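PDB 3LJS: fructokinase from Xylella fastidiosa Temecula1, which probably transfers a phosphate group from ATP to fructose. Local coordinates for residues B[8-20]-B[30-43]. Numbering follows the deposited sequence.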
# COMPACT_ATOMS: atom_id res chain seq x y z
N LEU B 8 -12.14 -2.87 -25.98
CA LEU B 8 -10.86 -3.04 -25.33
C LEU B 8 -10.62 -1.89 -24.35
O LEU B 8 -10.51 -0.73 -24.75
CB LEU B 8 -9.79 -3.11 -26.43
CG LEU B 8 -8.30 -2.92 -26.22
CD1 LEU B 8 -7.90 -3.24 -24.81
CD2 LEU B 8 -7.56 -3.79 -27.25
N CYS B 9 -10.60 -2.22 -23.07
CA CYS B 9 -10.38 -1.22 -22.02
C CYS B 9 -8.95 -1.32 -21.55
O CYS B 9 -8.52 -2.37 -21.06
CB CYS B 9 -11.33 -1.46 -20.85
SG CYS B 9 -13.08 -1.21 -21.27
N PHE B 10 -8.19 -0.24 -21.70
CA PHE B 10 -6.79 -0.26 -21.34
C PHE B 10 -6.38 0.64 -20.19
O PHE B 10 -6.87 1.76 -20.05
CB PHE B 10 -5.94 0.11 -22.56
CG PHE B 10 -4.48 0.27 -22.25
CD1 PHE B 10 -3.65 -0.84 -22.16
CD2 PHE B 10 -3.95 1.53 -22.00
CE1 PHE B 10 -2.31 -0.69 -21.82
CE2 PHE B 10 -2.61 1.69 -21.66
CZ PHE B 10 -1.79 0.57 -21.56
N GLY B 11 -5.45 0.16 -19.37
CA GLY B 11 -4.97 1.00 -18.28
C GLY B 11 -4.77 0.34 -16.94
O GLY B 11 -4.21 -0.75 -16.82
N GLU B 12 -5.24 1.02 -15.90
CA GLU B 12 -5.06 0.52 -14.57
C GLU B 12 -6.28 -0.13 -13.95
O GLU B 12 -7.42 0.30 -14.14
CB GLU B 12 -4.56 1.63 -13.64
CG GLU B 12 -5.65 2.55 -13.07
CD GLU B 12 -6.25 3.50 -14.10
OE1 GLU B 12 -5.88 3.43 -15.30
OE2 GLU B 12 -7.11 4.33 -13.71
N ALA B 13 -6.00 -1.20 -13.22
CA ALA B 13 -6.97 -1.95 -12.45
C ALA B 13 -6.23 -1.92 -11.11
O ALA B 13 -5.04 -2.22 -11.05
CB ALA B 13 -7.10 -3.38 -12.97
N LEU B 14 -6.91 -1.52 -10.05
CA LEU B 14 -6.26 -1.45 -8.75
C LEU B 14 -7.26 -1.75 -7.65
O LEU B 14 -8.44 -1.98 -7.92
CB LEU B 14 -5.65 -0.06 -8.54
CG LEU B 14 -6.52 1.15 -8.88
CD1 LEU B 14 -7.68 1.28 -7.91
CD2 LEU B 14 -5.65 2.41 -8.83
N ILE B 15 -6.78 -1.73 -6.40
CA ILE B 15 -7.63 -2.01 -5.26
C ILE B 15 -8.04 -0.73 -4.54
O ILE B 15 -7.19 0.09 -4.18
CB ILE B 15 -6.91 -2.91 -4.22
CG1 ILE B 15 -6.54 -4.25 -4.87
CG2 ILE B 15 -7.80 -3.13 -3.01
CD1 ILE B 15 -7.71 -5.06 -5.35
N ASP B 16 -9.34 -0.54 -4.36
CA ASP B 16 -9.84 0.61 -3.63
C ASP B 16 -10.01 0.07 -2.21
O ASP B 16 -10.78 -0.88 -2.00
CB ASP B 16 -11.20 1.09 -4.14
CG ASP B 16 -11.13 1.77 -5.51
OD1 ASP B 16 -10.19 2.56 -5.74
OD2 ASP B 16 -12.02 1.53 -6.34
N MSE B 17 -9.29 0.64 -1.25
CA MSE B 17 -9.39 0.22 0.14
C MSE B 17 -10.26 1.23 0.88
O MSE B 17 -9.81 2.34 1.19
CB MSE B 17 -8.00 0.15 0.78
CG MSE B 17 -7.15 -1.01 0.29
SE MSE B 17 -7.77 -2.73 0.94
CE MSE B 17 -6.78 -2.78 2.59
N LEU B 18 -11.50 0.84 1.15
CA LEU B 18 -12.48 1.70 1.80
C LEU B 18 -12.42 1.72 3.32
O LEU B 18 -12.78 0.75 3.98
CB LEU B 18 -13.89 1.27 1.35
CG LEU B 18 -14.38 1.67 -0.05
CD1 LEU B 18 -13.27 1.56 -1.07
CD2 LEU B 18 -15.57 0.80 -0.42
N ALA B 19 -11.96 2.83 3.87
CA ALA B 19 -11.85 2.98 5.32
C ALA B 19 -13.24 3.03 5.93
O ALA B 19 -14.07 3.84 5.52
CB ALA B 19 -11.08 4.25 5.66
N GLN B 20 -13.49 2.17 6.91
CA GLN B 20 -14.77 2.14 7.59
C GLN B 20 -14.72 3.00 8.85
O GLN B 20 -13.67 3.16 9.46
CB GLN B 20 -15.14 0.70 7.98
CG GLN B 20 -15.31 -0.24 6.80
CD GLN B 20 -16.12 0.37 5.69
OE1 GLN B 20 -15.58 1.07 4.83
NE2 GLN B 20 -17.43 0.13 5.70
N ALA B 30 -11.26 -0.90 10.23
CA ALA B 30 -11.29 -1.86 9.14
C ALA B 30 -11.33 -1.17 7.78
O ALA B 30 -11.88 -0.09 7.62
CB ALA B 30 -12.49 -2.78 9.28
N PHE B 31 -10.73 -1.83 6.79
CA PHE B 31 -10.69 -1.33 5.43
C PHE B 31 -11.25 -2.43 4.55
O PHE B 31 -10.86 -3.59 4.68
CB PHE B 31 -9.24 -1.02 5.02
CG PHE B 31 -8.66 0.20 5.69
CD1 PHE B 31 -8.72 1.44 5.07
CD2 PHE B 31 -8.09 0.11 6.95
CE1 PHE B 31 -8.21 2.58 5.70
CE2 PHE B 31 -7.58 1.24 7.59
CZ PHE B 31 -7.65 2.48 6.96
N LEU B 32 -12.19 -2.07 3.67
CA LEU B 32 -12.81 -3.04 2.78
C LEU B 32 -12.17 -3.04 1.39
O LEU B 32 -11.96 -1.99 0.79
CB LEU B 32 -14.31 -2.76 2.67
CG LEU B 32 -15.24 -3.37 3.73
CD1 LEU B 32 -14.51 -3.61 5.04
CD2 LEU B 32 -16.44 -2.44 3.92
N GLN B 33 -11.88 -4.23 0.89
CA GLN B 33 -11.26 -4.42 -0.41
C GLN B 33 -12.27 -4.41 -1.56
O GLN B 33 -13.19 -5.22 -1.59
CB GLN B 33 -10.51 -5.76 -0.41
CG GLN B 33 -9.92 -6.15 -1.75
CD GLN B 33 -9.46 -7.59 -1.75
OE1 GLN B 33 -10.27 -8.51 -1.63
NE2 GLN B 33 -8.15 -7.80 -1.88
N CYS B 34 -12.08 -3.48 -2.50
CA CYS B 34 -12.96 -3.36 -3.66
C CYS B 34 -12.16 -3.21 -4.95
O CYS B 34 -11.18 -2.46 -5.00
CB CYS B 34 -13.89 -2.16 -3.51
SG CYS B 34 -15.14 -2.35 -2.23
N ALA B 35 -12.58 -3.92 -5.99
CA ALA B 35 -11.92 -3.84 -7.29
C ALA B 35 -12.18 -2.45 -7.87
O ALA B 35 -13.30 -1.94 -7.79
CB ALA B 35 -12.46 -4.92 -8.23
N GLY B 36 -11.15 -1.84 -8.44
CA GLY B 36 -11.30 -0.51 -9.00
C GLY B 36 -10.41 -0.22 -10.19
O GLY B 36 -9.77 -1.13 -10.73
N GLY B 37 -10.35 1.05 -10.58
CA GLY B 37 -9.56 1.45 -11.73
C GLY B 37 -10.57 1.90 -12.77
O GLY B 37 -11.51 1.17 -13.08
N ALA B 38 -10.40 3.11 -13.31
CA ALA B 38 -11.35 3.64 -14.29
C ALA B 38 -11.63 2.70 -15.47
O ALA B 38 -12.78 2.31 -15.68
CB ALA B 38 -10.90 5.01 -14.78
N PRO B 39 -10.61 2.35 -16.26
CA PRO B 39 -10.91 1.45 -17.39
C PRO B 39 -11.41 0.08 -16.93
O PRO B 39 -12.16 -0.58 -17.65
CB PRO B 39 -9.58 1.38 -18.15
CG PRO B 39 -8.54 1.74 -17.11
CD PRO B 39 -9.22 2.84 -16.33
N ALA B 40 -11.01 -0.34 -15.73
CA ALA B 40 -11.44 -1.62 -15.19
C ALA B 40 -12.94 -1.58 -14.90
O ALA B 40 -13.66 -2.54 -15.19
CB ALA B 40 -10.67 -1.96 -13.91
N ASN B 41 -13.40 -0.48 -14.32
CA ASN B 41 -14.83 -0.32 -14.02
C ASN B 41 -15.63 -0.34 -15.33
O ASN B 41 -16.70 -0.92 -15.40
CB ASN B 41 -15.10 1.01 -13.30
CG ASN B 41 -14.48 1.08 -11.92
OD1 ASN B 41 -14.34 0.07 -11.22
ND2 ASN B 41 -14.13 2.29 -11.49
N VAL B 42 -15.12 0.33 -16.35
CA VAL B 42 -15.82 0.37 -17.63
C VAL B 42 -15.97 -1.04 -18.18
O VAL B 42 -17.04 -1.41 -18.66
CB VAL B 42 -15.08 1.26 -18.65
CG1 VAL B 42 -15.76 1.17 -20.01
CG2 VAL B 42 -15.07 2.72 -18.16
N ALA B 43 -14.91 -1.82 -18.08
CA ALA B 43 -14.91 -3.19 -18.58
C ALA B 43 -15.98 -4.04 -17.89
O ALA B 43 -16.72 -4.78 -18.55
CB ALA B 43 -13.53 -3.83 -18.39
O HOH W 1 -11.61 3.12 -8.99
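L14, D16 and L18 each exchange a pair of backbone hydrogen bonds with G36, C34 and L32, joining strands 14-19 and 30-36 as an antiparallel hairpin. Q20 N adds a bond to A30 O. The D16 N to C34 O bond measures 2.7 Å and is nearly straight. L14 N lies 3.0 Å from G36 O.

On the face carrying I15, M17, A19, F31 and Q33, A19 CB meets F31 CE1 obliquely at 3.3 Å. The M17 chain bends at chi2 and chi3, which brings CE to 3.9 Å from F31 CB. On the face of L14, D16, L18, L32 and C34, L18 CD2 touches C34 SG at 3.7 Å. D16 OD2 lies over G36 CA, and a water links this carboxylate oxygen to G37 N.

This hairpin belongs to the small beta sheet that serves as the lid in ribokinase-like folds. A30, F31 and L32 pair with a strand of the second subunit, and the sheet continues across the dimer interface.

Beyond G37, the N-cap of helix 38-49, the start of the helix packs against strand 6-10 of the large sheet, running roughly antiparallel to it (158° between segments 38-43 and 8-10). The P39 ring sits against F10 O, with CB at 3.3 Å, and E12 OE1 approaches its CD at 3.5 Å. E12 OE2 is hydrogen-bonded to N138, which anchors the carboxylate beside the ring. C9 SG, turned beside its own backbone N (chi1 -66°), packs on V42 CG1 and A43 CB.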